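Local coordinates for protein transmembrane oligosaccharyl transferase (Archaeoglobus fulgidus, PDB 3WAJ) that is a membrane-embedded enzyme of the archaeal AglB branch of the STT3 family, with a zinc-binding helical transmembrane part joined to a large soluble C-terminal region, at residues 591-594 against 595-599; 677-680 against 681-685; 855-859 against 860-864. All blocks are in the same frame, centred on the assembly; numbering follows the deposited sequence.

Contact 1: residues 591-594 against 595-599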
# COMPACT_ATOMS: atom_id res chain seq x y z
N GLU A 591 12.44 14.45 -19.62
CA GLU A 591 13.21 15.67 -19.65
C GLU A 591 12.88 16.61 -20.80
O GLU A 591 13.51 17.66 -20.95
CB GLU A 591 14.70 15.35 -19.61
CG GLU A 591 15.14 14.87 -18.24
CD GLU A 591 16.37 14.00 -18.30
OE1 GLU A 591 17.02 13.98 -19.37
OE2 GLU A 591 16.68 13.34 -17.28
N ASN A 592 11.89 16.24 -21.61
CA ASN A 592 11.30 17.18 -22.59
C ASN A 592 9.84 16.83 -22.85
O ASN A 592 9.39 15.71 -22.59
CB ASN A 592 12.12 17.24 -23.89
CG ASN A 592 12.35 15.87 -24.49
OD1 ASN A 592 11.46 15.31 -25.15
ND2 ASN A 592 13.53 15.31 -24.25
N GLU A 593 9.08 17.79 -23.37
CA GLU A 593 7.65 17.55 -23.58
C GLU A 593 7.38 16.48 -24.65
O GLU A 593 6.42 15.72 -24.52
CB GLU A 593 6.91 18.86 -23.90
CG GLU A 593 5.40 18.73 -23.78
CD GLU A 593 4.66 20.03 -24.06
OE1 GLU A 593 5.30 21.02 -24.48
OE2 GLU A 593 3.43 20.05 -23.86
N SER A 594 8.21 16.41 -25.69
CA SER A 594 8.06 15.42 -26.76
C SER A 594 8.06 13.98 -26.25
O SER A 594 7.20 13.19 -26.63
CB SER A 594 9.16 15.56 -27.81
OG SER A 594 9.32 16.92 -28.16
N TYR A 595 9.04 13.65 -25.40
CA TYR A 595 9.11 12.32 -24.81
C TYR A 595 7.87 12.05 -23.95
O TYR A 595 7.28 10.98 -24.04
CB TYR A 595 10.38 12.15 -23.99
CG TYR A 595 10.59 10.72 -23.52
CD1 TYR A 595 11.34 9.82 -24.28
CD2 TYR A 595 10.05 10.26 -22.33
CE1 TYR A 595 11.54 8.52 -23.86
CE2 TYR A 595 10.24 8.96 -21.90
CZ TYR A 595 10.98 8.09 -22.66
OH TYR A 595 11.17 6.80 -22.23
N ALA A 596 7.49 13.02 -23.13
CA ALA A 596 6.27 12.91 -22.31
C ALA A 596 5.04 12.61 -23.17
O ALA A 596 4.20 11.77 -22.81
CB ALA A 596 6.05 14.17 -21.48
N GLU A 597 4.95 13.32 -24.29
CA GLU A 597 3.86 13.17 -25.27
C GLU A 597 3.85 11.76 -25.87
O GLU A 597 2.78 11.18 -26.11
CB GLU A 597 4.02 14.22 -26.36
CG GLU A 597 2.73 14.85 -26.82
CD GLU A 597 1.89 15.37 -25.69
OE1 GLU A 597 0.66 15.32 -25.81
OE2 GLU A 597 2.46 15.82 -24.68
N PHE A 598 5.03 11.20 -26.11
CA PHE A 598 5.15 9.83 -26.56
C PHE A 598 4.53 8.91 -25.51
O PHE A 598 3.70 8.05 -25.82
CB PHE A 598 6.62 9.47 -26.83
CG PHE A 598 6.92 7.99 -26.69
CD1 PHE A 598 6.53 7.09 -27.68
CD2 PHE A 598 7.58 7.51 -25.56
CE1 PHE A 598 6.80 5.72 -27.54
CE2 PHE A 598 7.85 6.13 -25.41
CZ PHE A 598 7.45 5.24 -26.40
N VAL A 599 4.92 9.09 -24.26
CA VAL A 599 4.41 8.26 -23.18
C VAL A 599 2.89 8.41 -23.01
O VAL A 599 2.16 7.41 -22.87
CB VAL A 599 5.14 8.56 -21.86
CG1 VAL A 599 4.46 7.84 -20.68
CG2 VAL A 599 6.60 8.19 -21.98
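Helix 593-602 of the AglB core region begins with an asparagine N-cap, in which the side chain of Asn592 reaches forward to the first turn and meets Tyr595. Its OD1 accepts from Tyr595 N at 2.9 Å, with an N-H...O angle of 161° and the donor tilted from the carbonyl plane. CG of Asn592 sits between its own backbone N and carbonyl carbon (chi1 53°), which folds the amide back over the helix start and brings OD1 within 3.5 Å of Tyr595 CB. The Asn592 amide and the Tyr595 ring stand almost perpendicular, 89° apart. Tyr595 CG is anti to the backbone N, and the ring leads away from the cap. Behind this side-chain bond the main-chain ladder takes over: Ala596 N reaches Asn592 O only weakly at 3.3 Å, whereas Glu597 N to Glu593 O (2.8 Å) and Phe598 N to Ser594 O (3.0 Å) are regular helical bonds. One turn apart, Glu593 OE2 and Glu597 OE2 come to 4.4 Å, a like-charged pair whose members are each held by other partners. Glu593 accepts from the main-chain N of Ser691 and His692, while Glu597 OE1 forms a salt bridge with Arg776 and OE2 a hydrogen bond with Tyr693 OH; these donors probably ease the repulsion. Tyr595 OH bonds to Asn580. Ala596 and Val599 pack on helix 584-588 at Phe587, while the two glutamates face the loop leading into strand 693-698 and the end of strand 771-776.

Contact 2: residues 677-680 against 681-685; sequences TMEA and KLHLF
Ala680 O receives two main-chain donors where helix 678-684 runs out, Leu684 N and Phe685 N, both at 2.9 Å. Leu684 N lies above the carbonyl plane, 39° out of it, while Phe685 N arrives nearly along the C=O axis; this i to i+5 bond of Phe685, made beside the i to i+4 bond of Leu684, marks the wider pi-type turn. The preceding bonds are ordinary: Lys681 N to Thr677 O, Leu682 N to Met678 O and His683 N to Glu679 O. The methylenes of Lys681 pass Thr677 O, with CG 3.4 Å away. At the other end Thr677 is the N-cap, its OG1 accepting from Ala680 N at 3.2 Å and also hydrogen-bonding to Tyr674 O.

Among polar side chains, Glu679 and His683 run side by side in the same direction, with carboxylate and imidazole planes 35° apart. Glu679 OE1 rests 3.3 Å from His683 CB. Ser610 OG joins the pair, bonding to His683 ND1 and weakly to Glu679 OE1.

Apolar contact comes from Met678, bent at chi2 and chi3, which curls its CE back to 3.6 Å from Leu682 CD1. Near the wide turn, Leu684 CD2 sits 3.7 Å above the centre of the Phe685 ring.

The helix is largely buried: Met678 and Leu682 pack on Phe587 of helix 584-588, Glu679 touches helices 612-615 and 619-627, and Phe685 makes an edge-to-face contact with Tyr751 of helix 740-755.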
# COMPACT_ATOMS: atom_id res chain seq x y z
N THR A 677 12.34 18.34 -15.82
CA THR A 677 11.43 17.21 -15.79
C THR A 677 9.99 17.69 -15.87
O THR A 677 9.70 18.84 -15.50
CB THR A 677 11.62 16.36 -14.54
OG1 THR A 677 11.18 17.11 -13.40
CG2 THR A 677 13.09 15.97 -14.40
N MET A 678 9.11 16.81 -16.36
CA MET A 678 7.68 17.10 -16.38
C MET A 678 7.14 17.37 -14.99
O MET A 678 6.28 18.23 -14.81
CB MET A 678 6.90 15.94 -17.01
CG MET A 678 6.97 15.91 -18.50
SD MET A 678 6.12 17.31 -19.26
CE MET A 678 4.45 16.99 -18.67
N GLU A 679 7.64 16.64 -13.99
CA GLU A 679 7.14 16.85 -12.65
C GLU A 679 7.44 18.27 -12.18
O GLU A 679 6.60 18.90 -11.54
CB GLU A 679 7.66 15.81 -11.65
CG GLU A 679 7.24 16.11 -10.19
CD GLU A 679 5.72 16.18 -10.03
OE1 GLU A 679 5.23 16.88 -9.11
OE2 GLU A 679 5.02 15.52 -10.81
N ALA A 680 8.61 18.81 -12.55
CA ALA A 680 8.93 20.18 -12.13
C ALA A 680 8.17 21.22 -12.95
O ALA A 680 7.74 22.24 -12.42
CB ALA A 680 10.43 20.46 -12.17
N LYS A 681 8.04 20.96 -14.24
CA LYS A 681 7.32 21.87 -15.13
C LYS A 681 5.85 21.96 -14.75
O LYS A 681 5.24 23.00 -14.83
CB LYS A 681 7.45 21.41 -16.59
CG LYS A 681 8.82 21.64 -17.19
CD LYS A 681 8.93 21.01 -18.56
CE LYS A 681 10.28 21.32 -19.22
NZ LYS A 681 10.33 20.73 -20.57
N LEU A 682 5.30 20.83 -14.32
CA LEU A 682 3.91 20.75 -13.93
C LEU A 682 3.68 21.34 -12.53
O LEU A 682 2.93 22.30 -12.35
CB LEU A 682 3.42 19.29 -13.99
CG LEU A 682 3.14 18.78 -15.41
CD1 LEU A 682 2.94 17.25 -15.44
CD2 LEU A 682 1.92 19.50 -15.99
N HIS A 683 4.34 20.77 -11.53
CA HIS A 683 4.02 21.17 -10.18
C HIS A 683 4.73 22.44 -9.76
O HIS A 683 4.15 23.26 -9.05
CB HIS A 683 4.24 20.06 -9.17
CG HIS A 683 3.33 20.15 -7.99
ND1 HIS A 683 2.28 19.27 -7.80
CD2 HIS A 683 3.29 21.02 -6.96
CE1 HIS A 683 1.64 19.61 -6.69
NE2 HIS A 683 2.23 20.67 -6.16
N LEU A 684 5.98 22.62 -10.19
CA LEU A 684 6.76 23.76 -9.72
C LEU A 684 6.49 24.99 -10.58
O LEU A 684 6.23 26.07 -10.05
CB LEU A 684 8.26 23.45 -9.65
CG LEU A 684 9.11 24.45 -8.86
CD1 LEU A 684 10.00 23.74 -7.87
CD2 LEU A 684 9.95 25.36 -9.77
N PHE A 685 6.51 24.83 -11.90
CA PHE A 685 6.24 25.95 -12.80
C PHE A 685 4.77 26.09 -13.20
O PHE A 685 4.43 26.91 -14.05
CB PHE A 685 7.13 25.85 -14.06
CG PHE A 685 8.61 25.89 -13.76
CD1 PHE A 685 9.25 27.10 -13.49
CD2 PHE A 685 9.36 24.73 -13.76
CE1 PHE A 685 10.62 27.14 -13.22
CE2 PHE A 685 10.72 24.76 -13.49
CZ PHE A 685 11.35 25.97 -13.22

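Contact 3: residues 855-859 against 860-864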
# COMPACT_ATOMS: atom_id res chain seq x y z
N GLU A 855 -12.04 27.49 -26.85
CA GLU A 855 -11.94 26.10 -26.43
C GLU A 855 -11.87 25.12 -27.60
O GLU A 855 -11.13 24.14 -27.55
CB GLU A 855 -13.11 25.77 -25.47
CG GLU A 855 -13.21 24.32 -25.04
CD GLU A 855 -12.12 23.91 -24.05
OE1 GLU A 855 -11.22 24.75 -23.77
OE2 GLU A 855 -12.18 22.76 -23.54
N SER A 856 -12.61 25.42 -28.67
CA SER A 856 -12.68 24.49 -29.81
C SER A 856 -11.36 24.49 -30.57
O SER A 856 -10.90 23.45 -31.05
CB SER A 856 -13.84 24.84 -30.73
OG SER A 856 -13.59 26.03 -31.45
N GLN A 857 -10.73 25.67 -30.66
CA GLN A 857 -9.43 25.79 -31.30
C GLN A 857 -8.38 24.97 -30.55
O GLN A 857 -7.54 24.31 -31.15
CB GLN A 857 -9.01 27.26 -31.37
CG GLN A 857 -10.10 28.17 -31.93
CD GLN A 857 -9.62 29.59 -32.19
OE1 GLN A 857 -9.46 30.39 -31.26
NE2 GLN A 857 -9.40 29.92 -33.46
N VAL A 858 -8.45 25.02 -29.22
CA VAL A 858 -7.58 24.24 -28.35
C VAL A 858 -7.88 22.74 -28.41
O VAL A 858 -6.96 21.91 -28.49
CB VAL A 858 -7.64 24.74 -26.89
CG1 VAL A 858 -7.13 23.69 -25.91
CG2 VAL A 858 -6.86 26.02 -26.73
N GLN A 859 -9.17 22.38 -28.37
CA GLN A 859 -9.56 20.97 -28.37
C GLN A 859 -9.30 20.24 -29.69
O GLN A 859 -9.04 19.03 -29.70
CB GLN A 859 -11.03 20.81 -27.95
CG GLN A 859 -11.30 20.99 -26.45
CD GLN A 859 -10.76 19.85 -25.59
OE1 GLN A 859 -10.26 18.84 -26.09
NE2 GLN A 859 -10.85 20.02 -24.27
N ASN A 860 -9.36 20.96 -30.80
CA ASN A 860 -9.20 20.35 -32.12
C ASN A 860 -7.84 20.64 -32.77
O ASN A 860 -7.52 20.09 -33.83
CB ASN A 860 -10.33 20.79 -33.05
CG ASN A 860 -11.70 20.50 -32.48
OD1 ASN A 860 -11.91 19.48 -31.81
ND2 ASN A 860 -12.64 21.40 -32.71
N GLY A 861 -7.06 21.51 -32.15
CA GLY A 861 -5.73 21.80 -32.64
C GLY A 861 -5.76 22.65 -33.89
O GLY A 861 -4.87 22.56 -34.73
N GLU A 862 -6.80 23.48 -33.99
CA GLU A 862 -6.95 24.38 -35.13
C GLU A 862 -5.72 25.27 -35.34
O GLU A 862 -4.99 25.58 -34.39
CB GLU A 862 -8.22 25.22 -34.98
CG GLU A 862 -9.51 24.40 -34.98
CD GLU A 862 -10.75 25.24 -34.76
OE1 GLU A 862 -10.68 26.48 -34.95
OE2 GLU A 862 -11.79 24.67 -34.39
N ILE A 863 -5.49 25.65 -36.59
CA ILE A 863 -4.34 26.48 -36.94
C ILE A 863 -4.78 27.93 -37.06
O ILE A 863 -5.82 28.22 -37.63
CB ILE A 863 -3.67 26.00 -38.25
CG1 ILE A 863 -3.31 24.51 -38.14
CG2 ILE A 863 -2.44 26.82 -38.56
CD1 ILE A 863 -2.37 24.00 -39.23
N ILE A 864 -3.98 28.84 -36.50
CA ILE A 864 -4.29 30.27 -36.52
C ILE A 864 -3.15 31.06 -37.15
O ILE A 864 -1.99 30.95 -36.73
CB ILE A 864 -4.56 30.81 -35.11
CG1 ILE A 864 -5.95 30.39 -34.63
CG2 ILE A 864 -4.41 32.33 -35.07
CD1 ILE A 864 -6.26 30.77 -33.19
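Gln857 O gathers the end of helix 855-860, taking weak bonds from Gly861 N and Glu862 N, both at 3.0 Å. Gly861 has left-handed backbone angles (phi 74°), turning the chain out of the helix towards strand 863-865. The ending has the six-to-one bond, from Glu862 N, and the positive-phi glycine of a Schellman motif, but lacks the five-to-two bond. Asn860 N still makes the preceding helical bond, to Ser856 O at 2.9 Å.

Among the side chains, Glu862 folds back across Gln857 at about a right angle, its carboxylate turned 73° from the amide plane. Glu862 OE1 lies against the methylene Gln857 CG at 3.5 Å. On the other branch, Glu862 OE2 comes only to 3.7 Å from Ser856 OG. Gln857, extended beyond CG, lays its amide against the end of Ile864: NE2 is 3.3 Å from Ile864 CD1, while OE1 turns to Tyr854 N. Within the helix, Gln859 NE2 donates to Glu855 OE2 at 3.1 Å, an almost straight bond (168°) that meets the carboxylate from above its plane.

Gln859 NE2 also binds Glu775 OE2, and Glu855 pairs with Arg694, so a neutral amide bridges two acids and an arginine probably offsets part of their charge. The bonds within the turn are main-chain ones, two of them weak, whereas Glu855 and Gln859 fasten the helix to strands 693-698 and 771-776.

Overall arrangement
From the N terminus, contacts 1, 2 and 3 follow in series; each closes a turn of only a few residues, and none encloses or crosses another. Contact 1 is a capped helix start, contact 2 a whole short helix from cap to wide last turn; they touch where Ala596 CB meets Met678 CG at 3.6 Å. Contact 3, a helix end, stays clear of both, its nearest atoms about 10 Å from contact 1. All border the five-stranded sheet containing strands 605-611, 771-776 and 693-698: contact 1 leads towards the first, contact 2 towards the last, and helix 855-860 grips Arg694 and Glu775. Residues 860-864 enter edge strand 863-865, beside 780-785 in a separate sheet.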